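PDB 6V8S: Ara h 8 allergen isoform from Arachis hypogaea, which belongs to the Bet v 1 family of pathogenesis-related plant-defence proteins and probably binds hydrophobic ligands, possibly including abscisic acid, in a pocket of its fold. Local coordinates for residues Thr52-Thr57 with Val67-Asp72; Tyr81-Ser86 with Val98-Lys103; Lys63-Leu68 with Gly87-Gln92; Glu29-Leu34 with Lys144-Tyr149. All blocks are in the same frame, centred on the assembly; numbering follows the deposited sequence.

Interaction 1: Thr52-Thr57 with Val67-Asp72; sequences TVKKVT and VLHKID. With 2AN (8-anilino-1-naphthalene sulfonate), chain Q.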
# COMPACT_ATOMS: atom_id res chain seq x y z
N THR A 52 -0.86 9.23 -11.03
CA THR A 52 -1.98 9.62 -10.12
C THR A 52 -1.44 9.79 -8.70
O THR A 52 -0.68 8.93 -8.24
CB THR A 52 -3.11 8.58 -10.11
OG1 THR A 52 -3.63 8.49 -11.43
CG2 THR A 52 -4.21 8.90 -9.14
N VAL A 53 -1.81 10.84 -8.02
CA VAL A 53 -1.41 11.10 -6.60
C VAL A 53 -2.68 11.12 -5.77
O VAL A 53 -3.65 11.80 -6.15
CB VAL A 53 -0.67 12.44 -6.45
CG1 VAL A 53 -0.33 12.74 -4.99
CG2 VAL A 53 0.60 12.42 -7.30
N LYS A 54 -2.62 10.40 -4.65
CA LYS A 54 -3.72 10.30 -3.67
C LYS A 54 -3.23 10.84 -2.34
O LYS A 54 -2.10 10.56 -1.95
CB LYS A 54 -4.17 8.84 -3.51
CG LYS A 54 -4.42 8.09 -4.80
CD LYS A 54 -4.89 6.67 -4.51
CE LYS A 54 -4.92 5.77 -5.69
NZ LYS A 54 -5.03 4.37 -5.22
N LYS A 55 -4.09 11.58 -1.68
CA LYS A 55 -3.87 12.08 -0.31
C LYS A 55 -4.59 11.14 0.65
O LYS A 55 -5.82 11.02 0.54
CB LYS A 55 -4.34 13.52 -0.23
CG LYS A 55 -4.14 14.16 1.12
CD LYS A 55 -4.73 15.50 1.28
CE LYS A 55 -3.80 16.60 0.83
NZ LYS A 55 -4.27 17.91 1.34
N VAL A 56 -3.85 10.50 1.54
CA VAL A 56 -4.40 9.57 2.55
C VAL A 56 -4.37 10.31 3.89
O VAL A 56 -3.29 10.59 4.39
CB VAL A 56 -3.61 8.26 2.60
CG1 VAL A 56 -4.23 7.29 3.61
CG2 VAL A 56 -3.52 7.61 1.22
N THR A 57 -5.56 10.59 4.46
CA THR A 57 -5.68 11.28 5.74
C THR A 57 -5.99 10.28 6.83
O THR A 57 -6.87 9.46 6.61
CB THR A 57 -6.76 12.36 5.62
OG1 THR A 57 -7.94 11.67 5.26
CG2 THR A 57 -6.32 13.32 4.55
N VAL A 67 -0.45 11.49 4.21
CA VAL A 67 0.71 11.14 3.35
C VAL A 67 0.23 11.12 1.90
O VAL A 67 -1.03 11.14 1.70
CB VAL A 67 1.38 9.81 3.74
CG1 VAL A 67 1.74 9.80 5.20
CG2 VAL A 67 0.51 8.62 3.45
N LEU A 68 1.15 11.10 0.95
CA LEU A 68 0.82 11.05 -0.49
C LEU A 68 1.14 9.65 -1.02
O LEU A 68 2.20 9.10 -0.68
CB LEU A 68 1.62 12.11 -1.25
CG LEU A 68 1.21 13.56 -1.01
CD1 LEU A 68 -0.30 13.71 -1.03
CD2 LEU A 68 1.77 14.07 0.30
N HIS A 69 0.23 9.11 -1.83
CA HIS A 69 0.43 7.80 -2.51
C HIS A 69 0.44 8.06 -4.02
O HIS A 69 -0.55 8.60 -4.53
CB HIS A 69 -0.65 6.85 -1.97
CG HIS A 69 -0.92 5.61 -2.76
ND1 HIS A 69 -1.14 4.40 -2.15
CD2 HIS A 69 -1.09 5.40 -4.08
CE1 HIS A 69 -1.40 3.49 -3.06
NE2 HIS A 69 -1.37 4.07 -4.25
N LYS A 70 1.54 7.70 -4.69
CA LYS A 70 1.70 7.98 -6.14
C LYS A 70 1.78 6.66 -6.91
O LYS A 70 2.63 5.84 -6.55
CB LYS A 70 2.92 8.86 -6.40
CG LYS A 70 3.13 9.22 -7.87
CD LYS A 70 3.91 10.49 -8.10
CE LYS A 70 3.51 11.20 -9.38
NZ LYS A 70 4.65 11.94 -9.98
N ILE A 71 0.94 6.50 -7.93
CA ILE A 71 0.92 5.27 -8.76
C ILE A 71 2.10 5.35 -9.71
O ILE A 71 2.13 6.26 -10.53
CB ILE A 71 -0.41 5.09 -9.51
CG1 ILE A 71 -1.60 5.15 -8.54
CG2 ILE A 71 -0.39 3.82 -10.33
CD1 ILE A 71 -2.96 4.95 -9.20
N ASP A 72 3.05 4.42 -9.59
CA ASP A 72 4.20 4.28 -10.52
C ASP A 72 3.77 3.39 -11.70
O ASP A 72 4.18 3.67 -12.81
CB ASP A 72 5.43 3.76 -9.77
CG ASP A 72 5.78 4.61 -8.55
OD1 ASP A 72 5.79 5.85 -8.68
OD2 ASP A 72 6.03 4.04 -7.45
C1 2AN Q . 0.06 5.27 6.02
C2 2AN Q . -1.24 5.21 5.67
C3 2AN Q . -1.74 4.23 4.80
C4 2AN Q . -0.93 3.23 4.38
C5 2AN Q . 0.45 3.23 4.72
C6 2AN Q . 1.28 2.21 4.21
C7 2AN Q . 2.58 2.18 4.49
C8 2AN Q . 3.16 3.19 5.27
N 2AN Q . 0.49 6.28 6.90
S 2AN Q . 3.31 5.38 6.75
C9 2AN Q . 2.40 4.18 5.84
C10 2AN Q . 0.99 4.27 5.55
C11 2AN Q . -0.21 7.42 7.35
C12 2AN Q . 0.13 7.96 8.58
C13 2AN Q . -0.50 9.10 9.05
C14 2AN Q . -1.47 9.72 8.30
C15 2AN Q . -1.81 9.20 7.07
C16 2AN Q . -1.18 8.07 6.59
O1 2AN Q . 2.69 5.46 8.19
O2 2AN Q . 4.65 4.91 6.91
O3 2AN Q . 3.15 6.62 6.05

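Interaction 2: Tyr81-Ser86 with Val98-Lys103; sequences YDYTIS and VSFKTK. With 2AN (8-anilino-1-naphthalene sulfonate), chain Q.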
# COMPACT_ATOMS: atom_id res chain seq x y z
N TYR A 81 0.60 -3.66 -9.47
CA TYR A 81 0.34 -2.35 -8.84
C TYR A 81 1.60 -1.90 -8.13
O TYR A 81 1.99 -2.52 -7.12
CB TYR A 81 -0.87 -2.42 -7.91
CG TYR A 81 -1.27 -1.08 -7.36
CD1 TYR A 81 -1.54 -0.03 -8.22
CD2 TYR A 81 -1.40 -0.86 -5.99
CE1 TYR A 81 -1.94 1.21 -7.75
CE2 TYR A 81 -1.76 0.37 -5.50
CZ TYR A 81 -2.03 1.39 -6.38
OH TYR A 81 -2.44 2.62 -5.96
N ASP A 82 2.23 -0.85 -8.67
CA ASP A 82 3.48 -0.26 -8.12
C ASP A 82 3.14 1.16 -7.69
O ASP A 82 2.52 1.88 -8.48
CB ASP A 82 4.63 -0.27 -9.12
CG ASP A 82 4.97 -1.63 -9.72
OD1 ASP A 82 4.50 -2.66 -9.22
OD2 ASP A 82 5.70 -1.66 -10.72
N TYR A 83 3.55 1.55 -6.50
CA TYR A 83 3.16 2.84 -5.90
C TYR A 83 4.20 3.26 -4.87
O TYR A 83 4.90 2.40 -4.32
CB TYR A 83 1.75 2.76 -5.29
CG TYR A 83 1.63 1.78 -4.16
CD1 TYR A 83 1.39 0.45 -4.40
CD2 TYR A 83 1.78 2.19 -2.84
CE1 TYR A 83 1.32 -0.48 -3.36
CE2 TYR A 83 1.72 1.28 -1.79
CZ TYR A 83 1.49 -0.05 -2.06
OH TYR A 83 1.39 -0.92 -1.01
N THR A 84 4.28 4.56 -4.61
CA THR A 84 5.27 5.18 -3.72
C THR A 84 4.51 5.95 -2.64
O THR A 84 3.58 6.70 -3.01
CB THR A 84 6.24 6.04 -4.56
OG1 THR A 84 7.00 5.15 -5.39
CG2 THR A 84 7.18 6.85 -3.72
N ILE A 85 4.88 5.75 -1.38
CA ILE A 85 4.36 6.59 -0.26
C ILE A 85 5.44 7.61 0.10
O ILE A 85 6.64 7.21 0.34
CB ILE A 85 3.93 5.74 0.94
CG1 ILE A 85 2.89 4.70 0.54
CG2 ILE A 85 3.34 6.64 2.04
CD1 ILE A 85 2.56 3.69 1.65
N SER A 86 5.06 8.89 0.13
CA SER A 86 5.98 9.98 0.53
C SER A 86 5.25 11.13 1.18
O SER A 86 4.00 11.08 1.27
CB SER A 86 6.76 10.53 -0.67
OG SER A 86 5.85 11.11 -1.61
N VAL A 98 8.94 5.45 0.45
CA VAL A 98 8.97 3.96 0.33
C VAL A 98 8.25 3.60 -0.95
O VAL A 98 7.09 4.06 -1.15
CB VAL A 98 8.34 3.26 1.56
CG1 VAL A 98 8.62 1.77 1.55
CG2 VAL A 98 8.71 3.91 2.82
N SER A 99 8.91 2.84 -1.79
CA SER A 99 8.34 2.40 -3.09
C SER A 99 8.00 0.91 -3.02
O SER A 99 8.83 0.09 -2.55
CB SER A 99 9.29 2.75 -4.22
OG SER A 99 10.41 1.89 -4.14
N PHE A 100 6.81 0.57 -3.47
CA PHE A 100 6.23 -0.79 -3.47
C PHE A 100 6.03 -1.24 -4.92
O PHE A 100 5.53 -0.46 -5.76
CB PHE A 100 4.88 -0.80 -2.74
CG PHE A 100 4.93 -0.45 -1.29
CD1 PHE A 100 4.89 0.87 -0.88
CD2 PHE A 100 5.00 -1.42 -0.32
CE1 PHE A 100 4.95 1.21 0.46
CE2 PHE A 100 4.99 -1.10 1.03
CZ PHE A 100 5.01 0.23 1.40
N LYS A 101 6.43 -2.47 -5.20
CA LYS A 101 6.09 -3.18 -6.45
C LYS A 101 5.33 -4.43 -6.06
O LYS A 101 5.91 -5.24 -5.30
CB LYS A 101 7.36 -3.50 -7.24
CG LYS A 101 8.19 -2.29 -7.62
CD LYS A 101 9.33 -2.70 -8.59
CE LYS A 101 8.74 -2.97 -9.95
NZ LYS A 101 9.47 -4.02 -10.70
N THR A 102 4.06 -4.55 -6.46
CA THR A 102 3.21 -5.69 -6.06
C THR A 102 2.75 -6.40 -7.34
O THR A 102 2.46 -5.71 -8.36
CB THR A 102 2.04 -5.25 -5.15
OG1 THR A 102 1.01 -4.61 -5.90
CG2 THR A 102 2.46 -4.32 -4.04
N LYS A 103 2.64 -7.72 -7.28
CA LYS A 103 2.15 -8.54 -8.41
C LYS A 103 1.43 -9.74 -7.82
O LYS A 103 1.99 -10.37 -6.91
CB LYS A 103 3.33 -8.94 -9.31
CG LYS A 103 2.92 -9.57 -10.63
CD LYS A 103 4.08 -10.15 -11.45
CE LYS A 103 3.56 -11.24 -12.37
NZ LYS A 103 4.35 -11.38 -13.62
C1 2AN Q . 0.06 5.27 6.02
C2 2AN Q . -1.24 5.21 5.67
C3 2AN Q . -1.74 4.23 4.80
C4 2AN Q . -0.93 3.23 4.38
C5 2AN Q . 0.45 3.23 4.72
C6 2AN Q . 1.28 2.21 4.21
C7 2AN Q . 2.58 2.18 4.49
C8 2AN Q . 3.16 3.19 5.27
N 2AN Q . 0.49 6.28 6.90
S 2AN Q . 3.31 5.38 6.75
C9 2AN Q . 2.40 4.18 5.84
C10 2AN Q . 0.99 4.27 5.55
C11 2AN Q . -0.21 7.42 7.35
C12 2AN Q . 0.13 7.96 8.58
C13 2AN Q . -0.50 9.10 9.05
C14 2AN Q . -1.47 9.72 8.30
C15 2AN Q . -1.81 9.20 7.07
C16 2AN Q . -1.18 8.07 6.59
O1 2AN Q . 2.69 5.46 8.19
O2 2AN Q . 4.65 4.91 6.91
O3 2AN Q . 3.15 6.62 6.05
O HOH W 1 5.16 -5.54 -9.63

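Interaction 3: Lys63-Leu68 with Gly87-Gln92; sequences KTSYVL and GGTGFQ. With 2AN (8-anilino-1-naphthalene sulfonate), chain Q.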
# COMPACT_ATOMS: atom_id res chain seq x y z
N LYS A 63 -4.94 13.49 16.70
CA LYS A 63 -4.37 14.47 15.74
C LYS A 63 -4.49 13.97 14.30
O LYS A 63 -4.27 12.80 14.07
CB LYS A 63 -2.89 14.70 16.04
N THR A 64 -4.77 14.88 13.38
CA THR A 64 -4.95 14.50 11.97
C THR A 64 -3.71 14.79 11.11
O THR A 64 -3.22 15.89 11.15
CB THR A 64 -6.14 15.26 11.39
OG1 THR A 64 -7.26 14.75 12.08
CG2 THR A 64 -6.28 15.09 9.89
N SER A 65 -3.25 13.82 10.33
CA SER A 65 -2.16 14.06 9.36
C SER A 65 -2.46 13.32 8.06
O SER A 65 -3.48 12.61 7.99
CB SER A 65 -0.81 13.69 9.92
OG SER A 65 -0.78 12.36 10.31
N TYR A 66 -1.61 13.49 7.05
CA TYR A 66 -1.78 12.81 5.75
C TYR A 66 -0.42 12.42 5.17
O TYR A 66 0.61 12.99 5.58
CB TYR A 66 -2.56 13.71 4.79
CG TYR A 66 -1.84 14.95 4.37
CD1 TYR A 66 -1.90 16.13 5.07
CD2 TYR A 66 -1.10 14.93 3.18
CE1 TYR A 66 -1.21 17.26 4.66
CE2 TYR A 66 -0.41 16.05 2.75
CZ TYR A 66 -0.48 17.23 3.48
OH TYR A 66 0.27 18.30 3.09
N VAL A 67 -0.45 11.49 4.21
CA VAL A 67 0.71 11.14 3.35
C VAL A 67 0.23 11.12 1.90
O VAL A 67 -1.03 11.14 1.70
CB VAL A 67 1.38 9.81 3.74
CG1 VAL A 67 1.74 9.80 5.20
CG2 VAL A 67 0.51 8.62 3.45
N LEU A 68 1.15 11.10 0.95
CA LEU A 68 0.82 11.05 -0.49
C LEU A 68 1.14 9.65 -1.02
O LEU A 68 2.20 9.10 -0.68
CB LEU A 68 1.62 12.11 -1.25
CG LEU A 68 1.21 13.56 -1.01
CD1 LEU A 68 -0.30 13.71 -1.03
CD2 LEU A 68 1.77 14.07 0.30
N GLY A 87 6.01 12.04 1.77
CA GLY A 87 5.67 13.44 2.02
C GLY A 87 4.49 13.60 2.96
O GLY A 87 4.16 12.68 3.75
N GLY A 88 3.81 14.73 2.85
CA GLY A 88 2.75 15.12 3.78
C GLY A 88 3.29 15.38 5.17
O GLY A 88 4.50 15.68 5.32
N THR A 89 2.41 15.29 6.16
CA THR A 89 2.66 15.62 7.59
C THR A 89 2.69 14.34 8.44
O THR A 89 3.08 14.41 9.58
CB THR A 89 1.56 16.56 8.10
OG1 THR A 89 0.31 15.93 7.80
CG2 THR A 89 1.60 17.95 7.49
N GLY A 90 2.27 13.20 7.92
CA GLY A 90 2.09 11.96 8.69
C GLY A 90 3.22 10.97 8.41
O GLY A 90 3.16 9.85 8.96
N PHE A 91 4.18 11.26 7.52
CA PHE A 91 5.15 10.24 7.03
C PHE A 91 6.25 10.02 8.09
O PHE A 91 6.57 10.93 8.83
CB PHE A 91 5.77 10.65 5.70
CG PHE A 91 6.45 9.55 4.93
CD1 PHE A 91 5.80 8.34 4.75
CD2 PHE A 91 7.73 9.68 4.40
CE1 PHE A 91 6.37 7.29 4.08
CE2 PHE A 91 8.28 8.66 3.63
CZ PHE A 91 7.59 7.47 3.50
N GLN A 92 6.86 8.85 8.07
CA GLN A 92 8.03 8.51 8.91
C GLN A 92 9.12 9.58 8.74
O GLN A 92 9.49 9.88 7.58
CB GLN A 92 8.58 7.12 8.54
CG GLN A 92 7.51 6.03 8.33
CD GLN A 92 7.09 5.34 9.61
OE1 GLN A 92 7.76 5.48 10.65
NE2 GLN A 92 5.95 4.67 9.54
C1 2AN Q . 0.06 5.27 6.02
C2 2AN Q . -1.24 5.21 5.67
C3 2AN Q . -1.74 4.23 4.80
C4 2AN Q . -0.93 3.23 4.38
C5 2AN Q . 0.45 3.23 4.72
C6 2AN Q . 1.28 2.21 4.21
C7 2AN Q . 2.58 2.18 4.49
C8 2AN Q . 3.16 3.19 5.27
N 2AN Q . 0.49 6.28 6.90
S 2AN Q . 3.31 5.38 6.75
C9 2AN Q . 2.40 4.18 5.84
C10 2AN Q . 0.99 4.27 5.55
C11 2AN Q . -0.21 7.42 7.35
C12 2AN Q . 0.13 7.96 8.58
C13 2AN Q . -0.50 9.10 9.05
C14 2AN Q . -1.47 9.72 8.30
C15 2AN Q . -1.81 9.20 7.07
C16 2AN Q . -1.18 8.07 6.59
O1 2AN Q . 2.69 5.46 8.19
O2 2AN Q . 4.65 4.91 6.91
O3 2AN Q . 3.15 6.62 6.05

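Interaction 4: Glu29-Leu34 with Lys144-Tyr149; sequences ELTPKL and KAIEGY. With 2AN (8-anilino-1-naphthalene sulfonate), chain U.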
# COMPACT_ATOMS: atom_id res chain seq x y z
N GLU A 29 -12.13 3.42 -1.84
CA GLU A 29 -13.46 3.33 -1.17
C GLU A 29 -13.40 2.40 0.07
O GLU A 29 -13.93 2.75 1.10
CB GLU A 29 -14.50 2.88 -2.20
CG GLU A 29 -15.91 2.80 -1.60
CD GLU A 29 -16.49 1.39 -1.46
OE1 GLU A 29 -16.26 0.55 -2.41
OE2 GLU A 29 -17.26 1.14 -0.46
N LEU A 30 -12.77 1.23 -0.03
CA LEU A 30 -12.85 0.19 1.05
C LEU A 30 -11.92 0.53 2.21
O LEU A 30 -12.29 0.26 3.34
CB LEU A 30 -12.55 -1.20 0.51
CG LEU A 30 -13.53 -1.75 -0.50
CD1 LEU A 30 -13.01 -3.08 -1.00
CD2 LEU A 30 -14.87 -2.02 0.15
N THR A 31 -10.75 1.09 1.96
CA THR A 31 -9.70 1.23 3.02
C THR A 31 -10.23 2.08 4.16
O THR A 31 -10.14 1.68 5.30
CB THR A 31 -8.35 1.71 2.48
OG1 THR A 31 -7.92 0.74 1.56
CG2 THR A 31 -7.35 1.87 3.58
N PRO A 32 -10.80 3.27 3.93
CA PRO A 32 -11.35 4.10 5.00
C PRO A 32 -12.50 3.43 5.78
O PRO A 32 -12.67 3.71 6.93
CB PRO A 32 -11.85 5.35 4.28
CG PRO A 32 -11.07 5.40 3.05
CD PRO A 32 -11.00 3.93 2.63
N LYS A 33 -13.29 2.62 5.10
CA LYS A 33 -14.38 1.84 5.74
C LYS A 33 -13.80 0.77 6.68
O LYS A 33 -14.44 0.53 7.71
CB LYS A 33 -15.24 1.19 4.67
CG LYS A 33 -16.15 2.15 3.93
CD LYS A 33 -17.21 1.41 3.16
CE LYS A 33 -18.23 2.34 2.53
NZ LYS A 33 -19.16 1.58 1.67
N LEU A 34 -12.69 0.13 6.32
CA LEU A 34 -12.16 -1.04 7.04
C LEU A 34 -11.15 -0.62 8.11
O LEU A 34 -11.14 -1.26 9.17
CB LEU A 34 -11.50 -2.00 6.03
CG LEU A 34 -12.49 -2.61 5.04
CD1 LEU A 34 -11.84 -3.53 4.08
CD2 LEU A 34 -13.44 -3.42 5.80
N LYS A 144 -4.68 -7.09 4.22
CA LYS A 144 -5.33 -8.23 4.92
C LYS A 144 -6.73 -7.84 5.44
O LYS A 144 -7.58 -8.74 5.54
CB LYS A 144 -4.40 -8.81 5.97
CG LYS A 144 -3.18 -9.56 5.36
CD LYS A 144 -2.18 -9.94 6.36
CE LYS A 144 -0.89 -10.42 5.72
NZ LYS A 144 -1.04 -11.78 5.20
N ALA A 145 -7.01 -6.58 5.76
CA ALA A 145 -8.38 -6.12 6.09
C ALA A 145 -9.25 -6.28 4.84
O ALA A 145 -10.34 -6.85 4.95
CB ALA A 145 -8.38 -4.68 6.58
N ILE A 146 -8.75 -5.89 3.66
CA ILE A 146 -9.55 -6.00 2.41
C ILE A 146 -9.79 -7.46 2.09
O ILE A 146 -10.91 -7.80 1.75
CB ILE A 146 -8.91 -5.19 1.28
CG1 ILE A 146 -8.99 -3.69 1.59
CG2 ILE A 146 -9.55 -5.48 -0.05
CD1 ILE A 146 -8.16 -2.80 0.76
N GLU A 147 -8.74 -8.29 2.15
CA GLU A 147 -8.82 -9.74 1.87
C GLU A 147 -9.89 -10.38 2.76
O GLU A 147 -10.65 -11.19 2.25
CB GLU A 147 -7.45 -10.38 2.11
CG GLU A 147 -7.46 -11.89 2.10
CD GLU A 147 -6.11 -12.49 2.50
OE1 GLU A 147 -5.67 -12.27 3.65
OE2 GLU A 147 -5.55 -13.23 1.69
N GLY A 148 -9.92 -10.06 4.05
CA GLY A 148 -10.93 -10.56 4.98
C GLY A 148 -12.33 -10.11 4.58
O GLY A 148 -13.28 -10.95 4.59
N TYR A 149 -12.47 -8.84 4.20
CA TYR A 149 -13.74 -8.30 3.65
C TYR A 149 -14.19 -9.15 2.45
O TYR A 149 -15.34 -9.58 2.42
CB TYR A 149 -13.60 -6.82 3.26
CG TYR A 149 -14.70 -6.40 2.32
CD1 TYR A 149 -16.01 -6.28 2.75
CD2 TYR A 149 -14.44 -6.18 0.98
CE1 TYR A 149 -17.03 -5.93 1.89
CE2 TYR A 149 -15.45 -5.83 0.10
CZ TYR A 149 -16.74 -5.70 0.56
OH TYR A 149 -17.72 -5.37 -0.32
C1 2AN U . -17.86 -5.23 7.01
C2 2AN U . -18.15 -5.93 5.87
C3 2AN U . -19.36 -5.74 5.18
C4 2AN U . -20.25 -4.83 5.64
C5 2AN U . -20.01 -4.11 6.84
C6 2AN U . -20.98 -3.20 7.32
C7 2AN U . -20.79 -2.51 8.45
C8 2AN U . -19.62 -2.68 9.20
N 2AN U . -16.65 -5.45 7.65
S 2AN U . -17.21 -3.60 9.83
C9 2AN U . -18.62 -3.51 8.77
C10 2AN U . -18.79 -4.29 7.57
C11 2AN U . -15.84 -6.60 7.56
C12 2AN U . -16.40 -7.87 7.46
C13 2AN U . -15.58 -8.99 7.41
C14 2AN U . -14.21 -8.85 7.47
C15 2AN U . -13.66 -7.60 7.59
C16 2AN U . -14.47 -6.48 7.62
O1 2AN U . -17.15 -4.96 10.30
O2 2AN U . -16.03 -3.18 8.96
O3 2AN U . -17.29 -2.61 10.85

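Interaction 1: Thr52-Thr57 with Val67-Asp72
Lys54 and His69 form a hydrogen-bonded pair of an antiparallel beta hairpin, joined by Lys54 N to His69 O (2.7 Å) and His69 N to Lys54 O (2.7 Å). Their side chains run side by side on the inner face. The lysine leaves with CG beside its backbone N (chi1 -48°) and stays extended, which brings its CD 4.0 Å from His69 CD2 and its NZ 3.8 Å from His69 NE2, oblique to the ring. So buried an amine needs partners: Asp28 gives a salt bridge, and the Tyr81 hydroxyl bonds to both NZ and NE2. Val56 and Val67, beta-branched and well suited to strands, continue this face. Val67 CG2 lies 4.2 Å from Val56 CB and 3.6 Å from C16 of the bound anilinonaphthalene sulfonate. The outer face is looser. Val53 CG2 rests on Lys70 CE at 3.8 Å and Val53 CG1 meets Leu68 CD1 at 4.1 Å, a thin apolar patch beside Lys55 and the exposed Lys70, whose long chains suit a solvent-facing surface. Strand 53-60 pairs on its other side with edge strand 38-45, while strand 63-75 passes the sheet on to strand 80-86.

Interaction 2: Tyr81-Ser86 with Val98-Lys103
Phe100 faces Tyr83 across a hydrogen-bonded antiparallel pair, and its side chain can be traced outward over the tyrosine. CB sits above the Tyr83 ring, 3.7 Å from the ring centroid, in a CH-pi contact. CG lies 3.5 Å from Tyr83 CZ. One branch takes CD1 to 3.3 Å from Tyr83 CE2 and CE1 to 3.6 Å from Ile85 CD1, while on the other branch CD2 and CE2 pass beneath the Tyr83 hydroxyl, which hangs over the Phe100 face near its rim. The planes differ by only 11° but are slid apart and overlap little. Tyr83 reaches across because its CG stands between the backbone N and the carbonyl carbon (chi1 63°). Strands 80-86 and 95-107 make this hairpin in the middle of the curved antiparallel sheet of the Bet v 1 fold, which wraps round the long helix 129-152. Val135 and Ser139 of that helix touch Phe100, an apolar, flat residue apt for such a lining. Ile85 CD1 comes unusually close, 3.2 Å, to C7 of the bound anilinonaphthalene sulfonate. At the other end, Tyr81 O is gripped twice: Thr102 OG1 donates at 2.6 Å in the carbonyl plane, on a lone pair, and Thr102 N at 3.0 Å from above that plane. Asp82 OD1 accepts a hydrogen bond from a water that also donates weakly to Thr102 O.

Interaction 3: Lys63-Leu68 with Gly87-Gln92
Tyr66 O receives two consecutive amides of the loop, Thr89 N at 3.0 Å and Gly90 N at 2.9 Å, reaching it from opposite faces of its carbonyl plane. The bond is returned through a side chain: Tyr66 N donates to Thr89 OG1 at 3.2 Å, so the threonine hydroxyl stands in for a backbone carbonyl. The Tyr66 ring, swung back by a CG between the backbone N and the carbonyl carbon (chi1 67°), lies over the loop with Thr89 N above its centre. Gly88, with its positive phi, has no CB to collide with Tyr66 O; its CA lies 3.5 Å from Tyr66 CE2. Leu68 CD2 lies over the face of the Gly87-Gly88 peptide, 3.3 Å from Gly88 N. This glycine-rich loop joins strands 80-86 and 95-107 of the Bet v 1 fold, the position held by the latch loop in the related PYR/PYL abscisic-acid receptors. Beside the bound anilinonaphthalene sulfonate, Ser65 OG stands 3.4 Å from C14 of its phenyl ring, and Phe91 turns a ring edge to the sulfonate, CD1 to O3 3.4 Å. Gln92, a neutral donor suited to an anion, bends at chi2 and gives NE2 to sulfonate O2 at 2.9 Å; Lys138 also bonds to the ligand.

Interaction 4: Glu29-Leu34 with Lys144-Tyr149
Leu34 presses into the side of helix 129-152 at Ala145, Ile146 and Tyr149. This is where the second of the two short helices of the Bet v 1 fold meets the long C-terminal one, their local axes nearly perpendicular (96°) and 9.9 Å apart. The small Ala145 lets the backbones approach, its CB 4.1 Å from Leu34 CB. Leu34 CD1 reaches further, to 3.7 Å from Ala145 O, and settles between Ile146 CG1 and Tyr149 CB. One turn earlier, Leu30 crosses Tyr149 at about a right angle, its CD1 3.8 Å from Tyr149 CE2. Tyr149 holds its CG anti to the backbone N (chi1 162°), directing the ring across to the short helix. Thr31 OG1 touches Ile146 CD1 at 3.6 Å, but its polar duty lies within its own helix, a hydrogen bond with Gly27 O. Beyond this shell, Ile146 also packs on Ala22 and Thr23 of helix 16-25, and Thr31 on Ile38 and Ile41 of strand 38-45. Another anilinonaphthalene sulfonate rests against the junction: Leu34 CD2 is 3.7 Å from its C16, and the edge of the Tyr149 ring meets C2. The short helix is kinked at Pro32, yet Leu34 N still bonds to Leu30 O, keeping both leucines on the contacting side. On its exposed surface Lys33 NZ and Glu29 OE2 form a salt bridge of 2.9 Å, the nitrogen lying nearly along the C-O axis.

In the fold
Interactions 1 and 2 lie in one curved sheet, and interaction 3 ties the loop 87-92 to one of its strands; all three touch the same ligand molecule. Interactions 1 and 2, with centres 10 Å apart, are joined between strands 63-75 and 80-86: Tyr81 is one joint, the stacked His69 and Tyr83 rings another, and Asp72 OD2 lies 2.5 Å from Thr84 OG1, a probable hydrogen bond although the distance is very short. Interaction 3 shares Val67 and Leu68 with interaction 1 and meets interaction 2 where Leu68 N probably bonds to Ser86 O at 2.9 Å. Interaction 4 stands apart, its centre about 17 Å from that of interaction 1 and about 20 Å from that of interaction 3, and contacts a different ligand molecule.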